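Local coordinates for protein iron-containing superoxide dismutase B2 (Trypanosoma brucei, PDB 3ESF) that probably protects the cell from superoxide by converting it, at an iron(III) centre, into hydrogen peroxide and molecular oxygen, at residues 26-31 / 164-169; 158-163 / 180-185; 72-77 / 147-152. The protein carries 1 engineered substitution. One frame throughout, in Å; residues are numbered along the deposited sequence.

Contact 1: 26-31 / 164-169; sequences TFHYDK and EHAYYI. With FE (Fe (III) ion), chain E.
Two imidazole nitrogens, His28 NE2 and His165 NE2, lie only 3.1 Å apart without a hydrogen bond between them, because both coordinate the same iron(III) ion. The metal stands 2.2 Å from His28 NE2 and 2.1 Å from His165 NE2. The two ring planes meet obliquely at 64°, and the His28 nitrogen sits at the edge of the His165 ring, close to its plane. His28 reaches across from its helix with CG anti to the backbone N (chi1 -163°), which carries the ring over to the 164-169 backbone. There His165 O and Ala166 N cover one face of the His28 imidazole, and Ala166 CA makes an off-centre CH-pi contact 4.0 Å from the centroid of that ring. The far nitrogen is fixed as well: His28 ND1 donates to a water at 2.8 Å, in the ring plane, and that water donates on to Ala166 O, so the rotation of the ring is set at both nitrogens. On the flank away from the iron, Ile169 CD1 comes within 3.7 Å of Phe27 CD2, an apolar touch at an oblique angle to the ring. His165 ND1 is hydrogen-bonded to Glu164 of the second subunit, which links the metal shell to the dimer interface. Asp161, His76 and a water complete the five-ligand site typical of iron/manganese superoxide dismutases.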
loop_
_atom_site.group_PDB
_atom_site.type_symbol
_atom_site.label_atom_id
_atom_site.label_comp_id
_atom_site.label_asym_id
_atom_site.label_seq_id
_atom_site.Cartn_x
_atom_site.Cartn_y
_atom_site.Cartn_z
ATOM N N THR A 26 -16.448 -4.249 7.563
ATOM C CA THR A 26 -17.104 -2.924 7.739
ATOM C C THR A 26 -16.201 -1.787 7.315
ATOM O O THR A 26 -16.609 -0.967 6.488
ATOM C CB THR A 26 -17.558 -2.676 9.184
ATOM O OG1 THR A 26 -18.556 -3.637 9.521
ATOM C CG2 THR A 26 -18.179 -1.312 9.320
ATOM N N PHE A 27 -14.988 -1.712 7.871
ATOM C CA PHE A 27 -14.067 -0.639 7.449
ATOM C C PHE A 27 -13.775 -0.731 5.959
ATOM O O PHE A 27 -13.773 0.285 5.262
ATOM C CB PHE A 27 -12.780 -0.573 8.304
ATOM C CG PHE A 27 -12.958 0.184 9.592
ATOM C CD1 PHE A 27 -12.759 1.560 9.636
ATOM C CD2 PHE A 27 -13.387 -0.470 10.745
ATOM C CE1 PHE A 27 -12.945 2.274 10.827
ATOM C CE2 PHE A 27 -13.571 0.223 11.931
ATOM C CZ PHE A 27 -13.361 1.600 11.974
ATOM N N HIS A 28 -13.553 -1.942 5.462
ATOM C CA HIS A 28 -13.112 -2.104 4.085
ATOM C C HIS A 28 -14.190 -1.659 3.062
ATOM O O HIS A 28 -13.902 -0.927 2.084
ATOM C CB HIS A 28 -12.684 -3.560 3.867
ATOM C CG HIS A 28 -11.856 -3.759 2.648
ATOM N ND1 HIS A 28 -11.425 -4.997 2.241
ATOM C CD2 HIS A 28 -11.394 -2.877 1.731
ATOM C CE1 HIS A 28 -10.732 -4.873 1.125
ATOM N NE2 HIS A 28 -10.697 -3.595 0.798
ATOM N N TYR A 29 -15.424 -2.094 3.322
ATOM C CA TYR A 29 -16.571 -1.736 2.496
ATOM C C TYR A 29 -17.032 -0.304 2.774
ATOM O O TYR A 29 -17.124 0.480 1.836
ATOM C CB TYR A 29 -17.739 -2.742 2.664
ATOM C CG TYR A 29 -18.915 -2.520 1.722
ATOM C CD1 TYR A 29 -18.997 -3.203 0.490
ATOM C CD2 TYR A 29 -19.958 -1.647 2.068
ATOM C CE1 TYR A 29 -20.071 -2.997 -0.377
ATOM C CE2 TYR A 29 -21.015 -1.421 1.214
ATOM C CZ TYR A 29 -21.075 -2.102 -0.015
ATOM O OH TYR A 29 -22.157 -1.894 -0.855
ATOM N N ASP A 30 -17.304 0.036 4.043
ATOM C CA ASP A 30 -17.936 1.336 4.373
ATOM C C ASP A 30 -16.999 2.528 4.181
ATOM O O ASP A 30 -17.444 3.596 3.786
ATOM C CB ASP A 30 -18.500 1.378 5.796
ATOM C CG ASP A 30 -19.808 0.616 5.951
ATOM O OD1 ASP A 30 -20.412 0.206 4.934
ATOM O OD2 ASP A 30 -20.241 0.424 7.108
ATOM N N LYS A 31 -15.720 2.339 4.501
ATOM C CA LYS A 31 -14.730 3.413 4.403
ATOM C C LYS A 31 -13.992 3.392 3.061
ATOM O O LYS A 31 -14.145 4.330 2.283
ATOM C CB LYS A 31 -13.790 3.441 5.624
ATOM C CG LYS A 31 -14.524 3.434 7.014
ATOM C CD LYS A 31 -15.375 4.701 7.194
ATOM C CE LYS A 31 -15.619 5.093 8.671
ATOM N NZ LYS A 31 -16.040 3.991 9.608
ATOM N N GLU A 164 -2.928 -3.350 2.294
ATOM C CA GLU A 164 -2.845 -3.611 3.703
ATOM C C GLU A 164 -4.178 -3.446 4.430
ATOM O O GLU A 164 -4.424 -4.167 5.386
ATOM C CB GLU A 164 -1.732 -2.805 4.371
ATOM C CG GLU A 164 -0.379 -3.401 4.046
ATOM C CD GLU A 164 0.818 -2.560 4.456
ATOM O OE1 GLU A 164 0.733 -1.332 4.514
ATOM O OE2 GLU A 164 1.879 -3.137 4.726
ATOM N N HIS A 165 -5.018 -2.493 3.980
ATOM C CA HIS A 165 -6.333 -2.287 4.604
ATOM C C HIS A 165 -7.299 -3.469 4.468
ATOM O O HIS A 165 -8.260 -3.565 5.239
ATOM C CB HIS A 165 -7.003 -0.988 4.122
ATOM C CG HIS A 165 -7.473 -1.024 2.703
ATOM N ND1 HIS A 165 -7.065 -0.102 1.764
ATOM C CD2 HIS A 165 -8.317 -1.862 2.061
ATOM C CE1 HIS A 165 -7.662 -0.353 0.612
ATOM N NE2 HIS A 165 -8.405 -1.437 0.761
ATOM N N ALA A 166 -7.052 -4.352 3.492
ATOM C CA ALA A 166 -7.853 -5.550 3.312
ATOM C C ALA A 166 -7.718 -6.511 4.498
ATOM O O ALA A 166 -8.658 -7.262 4.803
ATOM C CB ALA A 166 -7.509 -6.253 2.027
ATOM N N TYR A 167 -6.569 -6.482 5.171
ATOM C CA TYR A 167 -6.281 -7.530 6.155
ATOM C C TYR A 167 -5.726 -7.018 7.471
ATOM O O TYR A 167 -5.600 -7.802 8.424
ATOM C CB TYR A 167 -5.362 -8.599 5.546
ATOM C CG TYR A 167 -4.022 -8.084 5.020
ATOM C CD1 TYR A 167 -2.938 -7.914 5.898
ATOM C CD2 TYR A 167 -3.837 -7.768 3.668
ATOM C CE1 TYR A 167 -1.700 -7.433 5.458
ATOM C CE2 TYR A 167 -2.567 -7.296 3.194
ATOM C CZ TYR A 167 -1.519 -7.134 4.135
ATOM O OH TYR A 167 -0.271 -6.707 3.779
ATOM N N TYR A 168 -5.434 -5.712 7.547
ATOM C CA TYR A 168 -4.693 -5.187 8.712
ATOM C C TYR A 168 -5.420 -5.324 10.059
ATOM O O TYR A 168 -4.784 -5.592 11.085
ATOM C CB TYR A 168 -4.150 -3.757 8.510
ATOM C CG TYR A 168 -2.737 -3.684 9.051
ATOM C CD1 TYR A 168 -1.645 -4.119 8.269
ATOM C CD2 TYR A 168 -2.494 -3.269 10.365
ATOM C CE1 TYR A 168 -0.340 -4.107 8.769
ATOM C CE2 TYR A 168 -1.198 -3.264 10.885
ATOM C CZ TYR A 168 -0.130 -3.685 10.079
ATOM O OH TYR A 168 1.133 -3.713 10.608
ATOM N N ILE A 169 -6.741 -5.171 10.043
ATOM C CA ILE A 169 -7.560 -5.275 11.268
ATOM C C ILE A 169 -7.517 -6.702 11.835
ATOM O O ILE A 169 -7.320 -6.871 13.039
ATOM C CB ILE A 169 -9.027 -4.767 11.052
ATOM C CG1 ILE A 169 -9.025 -3.241 10.827
ATOM C CG2 ILE A 169 -9.933 -5.140 12.221
ATOM C CD1 ILE A 169 -10.356 -2.641 10.386
HETATM FE FE FE E . -9.332 -2.707 -0.655
HETATM O O HOH W 1 -11.037 -7.522 3.439
HETATM O O HOH W 2 -7.883 -2.142 -2.123
#

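Contact 2: 158-163 / 180-185; sequences LTCDVW and QTFWNV. Engineered in segment 158-163: Thr159 (natural residue Ala). With FE (Fe (III) ion), chain E.
Cys160 presses its side chain onto one face of the Phe182 ring: CB stands 3.6 Å from the centroid, 7° off the ring normal, a CH-pi contact almost over the centre. Its SG lies 4.1 Å from the same centroid, which adds a sulfur-aromatic contact over the face. This is helix-on-sheet packing in the alpha/beta C-terminal domain, with helix 175-185 laid against strand 154-161, an outermost strand of the three-stranded antiparallel sheet. Phe182 enters with CG anti to the backbone N (chi1 -179°), a torsion that extends the ring from the helix to the strand. Beside the cysteine, the rim carbon Phe182 CE1 comes to 3.4 Å from the backbone Thr159 O at an oblique angle. Thr159, an engineered residue, turns its side chain from the helix, and its OG1 is hydrogen-bonded to Ala126 O on the adjoining strand.

Outside this first shell, Phe113 of helix 106-119 also packs on Cys160, and backbone hydrogen bonds join Cys160 to Ala126, holding the cysteine in the sheet. The strand then runs out into the metal site. Asp161 is its last residue, and Tyr178 of the packed helix is hydrogen-bonded to Asp161 O, a second tie between helix and strand end. The carboxylate divides its work between two oxygens. OD2 binds the iron(III) ion, while OD1 takes a weak bond from the metal-bound water and closes an Asx turn. In that turn Trp163 N donates to Asp161 OD1 over 3.2 Å, with an N-H...O angle of 151°, approaching from above the carboxylate plane.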
loop_
_atom_site.group_PDB
_atom_site.type_symbol
_atom_site.label_atom_id
_atom_site.label_comp_id
_atom_site.label_asym_id
_atom_site.label_seq_id
_atom_site.Cartn_x
_atom_site.Cartn_y
_atom_site.Cartn_z
ATOM N N LEU A 158 -11.107 -14.431 -10.684
ATOM C CA LEU A 158 -11.077 -14.236 -9.229
ATOM C C LEU A 158 -10.087 -13.147 -8.863
ATOM O O LEU A 158 -9.119 -12.931 -9.581
ATOM C CB LEU A 158 -10.640 -15.520 -8.500
ATOM C CG LEU A 158 -11.512 -16.753 -8.269
ATOM C CD1 LEU A 158 -10.642 -17.893 -7.831
ATOM C CD2 LEU A 158 -12.653 -16.515 -7.263
ATOM N N THR A 159 -10.311 -12.477 -7.736
ATOM C CA THR A 159 -9.275 -11.589 -7.188
ATOM C C THR A 159 -9.185 -11.648 -5.658
ATOM O O THR A 159 -10.186 -11.873 -4.964
ATOM C CB THR A 159 -9.420 -10.098 -7.700
ATOM O OG1 THR A 159 -8.181 -9.380 -7.523
ATOM C CG2 THR A 159 -10.555 -9.378 -6.999
ATOM N N CYS A 160 -7.968 -11.476 -5.162
ATOM C CA CYS A 160 -7.719 -11.224 -3.747
ATOM C C CYS A 160 -7.022 -9.852 -3.570
ATOM O O CYS A 160 -5.919 -9.636 -4.115
ATOM C CB CYS A 160 -6.846 -12.351 -3.171
ATOM S SG CYS A 160 -6.393 -12.120 -1.438
ATOM N N ASP A 161 -7.677 -8.945 -2.830
ATOM C CA ASP A 161 -7.132 -7.630 -2.465
ATOM C C ASP A 161 -5.975 -7.849 -1.522
ATOM O O ASP A 161 -6.144 -8.538 -0.514
ATOM C CB ASP A 161 -8.232 -6.784 -1.736
ATOM C CG ASP A 161 -7.884 -5.321 -1.599
ATOM O OD1 ASP A 161 -6.812 -4.897 -2.059
ATOM O OD2 ASP A 161 -8.729 -4.533 -1.062
ATOM N N VAL A 162 -4.801 -7.293 -1.841
ATOM C CA VAL A 162 -3.641 -7.367 -0.905
ATOM C C VAL A 162 -3.102 -5.987 -0.482
ATOM O O VAL A 162 -1.999 -5.876 0.062
ATOM C CB VAL A 162 -2.512 -8.303 -1.400
ATOM C CG1 VAL A 162 -3.034 -9.701 -1.601
ATOM C CG2 VAL A 162 -1.822 -7.753 -2.694
ATOM N N TRP A 163 -3.869 -4.921 -0.739
ATOM C CA TRP A 163 -3.663 -3.670 -0.005
ATOM C C TRP A 163 -3.751 -4.011 1.487
ATOM O O TRP A 163 -4.604 -4.822 1.888
ATOM C CB TRP A 163 -4.785 -2.664 -0.305
ATOM C CG TRP A 163 -4.723 -1.971 -1.646
ATOM C CD1 TRP A 163 -4.701 -2.555 -2.903
ATOM C CD2 TRP A 163 -4.728 -0.552 -1.863
ATOM N NE1 TRP A 163 -4.666 -1.564 -3.872
ATOM C CE2 TRP A 163 -4.679 -0.335 -3.262
ATOM C CE3 TRP A 163 -4.770 0.556 -1.005
ATOM C CZ2 TRP A 163 -4.671 0.965 -3.829
ATOM C CZ3 TRP A 163 -4.752 1.836 -1.557
ATOM C CH2 TRP A 163 -4.725 2.029 -2.965
ATOM N N GLN A 180 -4.075 -17.482 3.386
ATOM C CA GLN A 180 -4.583 -18.802 3.780
ATOM C C GLN A 180 -6.095 -18.748 4.078
ATOM O O GLN A 180 -6.863 -19.604 3.636
ATOM C CB GLN A 180 -3.762 -19.359 4.964
ATOM C CG GLN A 180 -2.363 -19.936 4.565
ATOM C CD GLN A 180 -2.363 -20.823 3.279
ATOM O OE1 GLN A 180 -2.915 -21.924 3.266
ATOM N NE2 GLN A 180 -1.748 -20.324 2.208
ATOM N N THR A 181 -6.523 -17.706 4.791
ATOM C CA THR A 181 -7.952 -17.431 4.954
ATOM C C THR A 181 -8.694 -17.210 3.616
ATOM O O THR A 181 -9.789 -17.740 3.438
ATOM C CB THR A 181 -8.153 -16.266 5.947
ATOM O OG1 THR A 181 -7.807 -16.750 7.253
ATOM C CG2 THR A 181 -9.589 -15.732 5.907
ATOM N N PHE A 182 -8.079 -16.491 2.669
ATOM C CA PHE A 182 -8.664 -16.345 1.324
ATOM C C PHE A 182 -8.978 -17.696 0.665
ATOM O O PHE A 182 -10.032 -17.874 0.046
ATOM C CB PHE A 182 -7.785 -15.479 0.390
ATOM C CG PHE A 182 -8.385 -15.295 -0.991
ATOM C CD1 PHE A 182 -9.404 -14.361 -1.196
ATOM C CD2 PHE A 182 -7.943 -16.082 -2.076
ATOM C CE1 PHE A 182 -9.997 -14.209 -2.453
ATOM C CE2 PHE A 182 -8.517 -15.944 -3.329
ATOM C CZ PHE A 182 -9.553 -15.018 -3.528
ATOM N N TRP A 183 -8.066 -18.651 0.811
ATOM C CA TRP A 183 -8.307 -20.028 0.315
ATOM C C TRP A 183 -9.473 -20.757 0.984
ATOM O O TRP A 183 -10.045 -21.705 0.415
ATOM C CB TRP A 183 -7.037 -20.843 0.445
ATOM C CG TRP A 183 -5.959 -20.419 -0.501
ATOM C CD1 TRP A 183 -4.698 -20.027 -0.173
ATOM C CD2 TRP A 183 -6.046 -20.360 -1.930
ATOM N NE1 TRP A 183 -3.986 -19.718 -1.308
ATOM C CE2 TRP A 183 -4.792 -19.906 -2.404
ATOM C CE3 TRP A 183 -7.067 -20.643 -2.859
ATOM C CZ2 TRP A 183 -4.512 -19.742 -3.776
ATOM C CZ3 TRP A 183 -6.797 -20.467 -4.225
ATOM C CH2 TRP A 183 -5.516 -20.016 -4.668
ATOM N N ASN A 184 -9.837 -20.317 2.188
ATOM C CA ASN A 184 -11.001 -20.902 2.879
ATOM C C ASN A 184 -12.323 -20.257 2.491
ATOM O O ASN A 184 -13.369 -20.772 2.836
ATOM C CB ASN A 184 -10.823 -20.859 4.407
ATOM C CG ASN A 184 -9.769 -21.840 4.906
ATOM O OD1 ASN A 184 -9.643 -22.971 4.393
ATOM N ND2 ASN A 184 -9.019 -21.427 5.925
ATOM N N VAL A 185 -12.274 -19.116 1.799
ATOM C CA VAL A 185 -13.506 -18.385 1.418
ATOM C C VAL A 185 -13.640 -18.236 -0.100
ATOM O O VAL A 185 -14.674 -17.791 -0.595
ATOM C CB VAL A 185 -13.634 -16.980 2.107
ATOM C CG1 VAL A 185 -13.757 -17.140 3.631
ATOM C CG2 VAL A 185 -12.454 -16.036 1.727
HETATM FE FE FE E . -9.332 -2.707 -0.655
HETATM O O HOH W 2 -7.883 -2.142 -2.123
#

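Contact 3: 72-77 / 147-152; sequences QIFNHN and CPLTEA. With FE (Fe (III) ion), chain E.
Leu149 CD1 rests on one face of the Phe74 ring, 3.9 Å from the centroid and 21° off the normal, displaced toward the rim carbons CE1 and CZ. The two side chains approach from opposite directions, and with CG anti to the backbone N (chi1 172°) the phenyl group extends toward the leucine. Cys147 SG touches the ring obliquely, 3.7 Å from Phe74 CD2, as a sulfur-aromatic contact. The same sulfur lies 3.5 Å from Asn75 OD1, while Asn75 ND2 is hydrogen-bonded to Gly146 O. On this side Cys147 and Asn75 are buried, and Trp125 and Trp127 of the sheet pack on the asparagine. The contact joins helix 64-81 of the alpha-hairpin domain to the connection between strands 137-143 and 154-161 in the C-terminal domain. Phe74 and Leu149, though in close contact, are partly exposed, bordered by Glu56 and Ile59 of helix 55-61, and next along the 3-10 turn Thr150 is exposed to solvent. The helix carries His76 away from the loop to the iron(III) ion, which its NE2 binds, and His76 ND1 donates to Gln72 O at 2.6 Å, within 5° of the imidazole plane.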
loop_
_atom_site.group_PDB
_atom_site.type_symbol
_atom_site.label_atom_id
_atom_site.label_comp_id
_atom_site.label_asym_id
_atom_site.label_seq_id
_atom_site.Cartn_x
_atom_site.Cartn_y
_atom_site.Cartn_z
ATOM N N GLN A 72 -10.740 0.841 -8.716
ATOM C CA GLN A 72 -10.928 0.340 -7.354
ATOM C C GLN A 72 -12.362 -0.064 -7.054
ATOM O O GLN A 72 -12.584 -1.016 -6.321
ATOM C CB GLN A 72 -10.452 1.349 -6.319
ATOM C CG GLN A 72 -8.942 1.506 -6.278
ATOM C CD GLN A 72 -8.235 0.294 -5.727
ATOM O OE1 GLN A 72 -7.905 -0.625 -6.462
ATOM N NE2 GLN A 72 -7.991 0.290 -4.422
ATOM N N ILE A 73 -13.335 0.664 -7.603
ATOM C CA ILE A 73 -14.732 0.264 -7.470
ATOM C C ILE A 73 -15.005 -1.140 -8.061
ATOM O O ILE A 73 -15.600 -2.003 -7.409
ATOM C CB ILE A 73 -15.697 1.358 -8.028
ATOM C CG1 ILE A 73 -15.597 2.623 -7.143
ATOM C CG2 ILE A 73 -17.169 0.842 -8.102
ATOM C CD1 ILE A 73 -16.095 3.892 -7.814
ATOM N N PHE A 74 -14.584 -1.344 -9.295
ATOM C CA PHE A 74 -14.756 -2.638 -9.953
ATOM C C PHE A 74 -13.964 -3.740 -9.234
ATOM O O PHE A 74 -14.500 -4.828 -9.014
ATOM C CB PHE A 74 -14.344 -2.514 -11.413
ATOM C CG PHE A 74 -14.306 -3.792 -12.136
ATOM C CD1 PHE A 74 -15.349 -4.136 -13.005
ATOM C CD2 PHE A 74 -13.248 -4.682 -11.955
ATOM C CE1 PHE A 74 -15.324 -5.352 -13.694
ATOM C CE2 PHE A 74 -13.232 -5.909 -12.624
ATOM C CZ PHE A 74 -14.256 -6.239 -13.507
ATOM N N ASN A 75 -12.711 -3.447 -8.855
ATOM C CA ASN A 75 -11.837 -4.424 -8.198
ATOM C C ASN A 75 -12.458 -4.907 -6.888
ATOM O O ASN A 75 -12.427 -6.081 -6.607
ATOM C CB ASN A 75 -10.433 -3.857 -7.919
ATOM C CG ASN A 75 -9.616 -3.644 -9.179
ATOM O OD1 ASN A 75 -9.962 -4.113 -10.272
ATOM N ND2 ASN A 75 -8.525 -2.935 -9.035
ATOM N N HIS A 76 -12.986 -3.987 -6.080
ATOM C CA HIS A 76 -13.622 -4.352 -4.808
ATOM C C HIS A 76 -14.912 -5.111 -4.987
ATOM O O HIS A 76 -15.203 -6.025 -4.233
ATOM C CB HIS A 76 -13.860 -3.109 -3.951
ATOM C CG HIS A 76 -12.610 -2.586 -3.328
ATOM N ND1 HIS A 76 -11.709 -1.805 -4.018
ATOM C CD2 HIS A 76 -12.067 -2.814 -2.112
ATOM C CE1 HIS A 76 -10.674 -1.553 -3.240
ATOM N NE2 HIS A 76 -10.855 -2.175 -2.087
ATOM N N ASN A 77 -15.721 -4.702 -5.966
ATOM C CA ASN A 77 -16.933 -5.452 -6.304
ATOM C C ASN A 77 -16.566 -6.907 -6.617
ATOM O O ASN A 77 -17.185 -7.856 -6.102
ATOM C CB ASN A 77 -17.666 -4.840 -7.517
ATOM C CG ASN A 77 -18.381 -3.515 -7.189
ATOM O OD1 ASN A 77 -18.573 -3.162 -6.027
ATOM N ND2 ASN A 77 -18.824 -2.815 -8.234
ATOM N N CYS A 147 -6.113 -2.776 -13.202
ATOM C CA CYS A 147 -7.257 -3.637 -13.451
ATOM C C CYS A 147 -7.031 -4.380 -14.774
ATOM O O CYS A 147 -6.699 -3.744 -15.790
ATOM C CB CYS A 147 -8.557 -2.804 -13.496
ATOM S SG CYS A 147 -10.089 -3.745 -13.716
ATOM N N PRO A 148 -7.241 -5.716 -14.783
ATOM C CA PRO A 148 -7.013 -6.511 -16.016
ATOM C C PRO A 148 -7.870 -6.070 -17.223
ATOM O O PRO A 148 -7.539 -6.418 -18.353
ATOM C CB PRO A 148 -7.331 -7.955 -15.586
ATOM C CG PRO A 148 -8.184 -7.816 -14.374
ATOM C CD PRO A 148 -7.708 -6.561 -13.672
ATOM N N LEU A 149 -8.950 -5.324 -16.969
ATOM C CA LEU A 149 -9.812 -4.790 -18.049
ATOM C C LEU A 149 -9.109 -3.817 -19.001
ATOM O O LEU A 149 -9.582 -3.613 -20.114
ATOM C CB LEU A 149 -11.093 -4.124 -17.510
ATOM C CG LEU A 149 -12.086 -4.895 -16.651
ATOM C CD1 LEU A 149 -13.368 -4.057 -16.504
ATOM C CD2 LEU A 149 -12.349 -6.277 -17.217
ATOM N N THR A 150 -7.984 -3.251 -18.577
ATOM C CA THR A 150 -7.187 -2.347 -19.448
ATOM C C THR A 150 -6.338 -3.131 -20.466
ATOM O O THR A 150 -5.751 -2.547 -21.378
ATOM C CB THR A 150 -6.271 -1.394 -18.631
ATOM O OG1 THR A 150 -5.321 -2.155 -17.880
ATOM C CG2 THR A 150 -7.115 -0.497 -17.673
ATOM N N GLU A 151 -6.239 -4.447 -20.261
ATOM C CA GLU A 151 -5.550 -5.352 -21.194
ATOM C C GLU A 151 -6.641 -5.926 -22.098
ATOM O O GLU A 151 -7.655 -6.427 -21.595
ATOM C CB GLU A 151 -4.834 -6.476 -20.442
ATOM C CG GLU A 151 -4.077 -6.072 -19.149
ATOM C CD GLU A 151 -2.691 -5.475 -19.399
ATOM O OE1 GLU A 151 -2.194 -5.560 -20.556
ATOM O OE2 GLU A 151 -2.105 -4.911 -18.428
ATOM N N ALA A 152 -6.445 -5.887 -23.410
ATOM C CA ALA A 152 -7.510 -6.277 -24.370
ATOM C C ALA A 152 -8.167 -7.656 -24.158
ATOM O O ALA A 152 -9.396 -7.834 -24.342
ATOM C CB ALA A 152 -6.992 -6.151 -25.828
HETATM FE FE FE E . -9.332 -2.707 -0.655
HETATM O O HOH W 2 -7.883 -2.142 -2.123
#

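Overall arrangement
All three contacts include a ligand of one iron(III) ion, but the metal bridges the two segments only in contact 1, whose chemistry is mainly coordination and a shared water, with a smaller apolar flank. Contact 2 and contact 3 meet through sulfur and aromatic packing, with Asp161 and His76 reaching the iron without touching the partner segment. Contacts 1 and 2 are buried; contact 3 is only partly so, with Phe74 and Leu149 partly exposed. Contacts 1 and 3 each join the alpha-hairpin domain to the C-terminal domain, whereas contact 2 lies within the latter. Along the chain, contact 3 is nested within the loop closed by contact 1, whose segments alternate with those of contact 2.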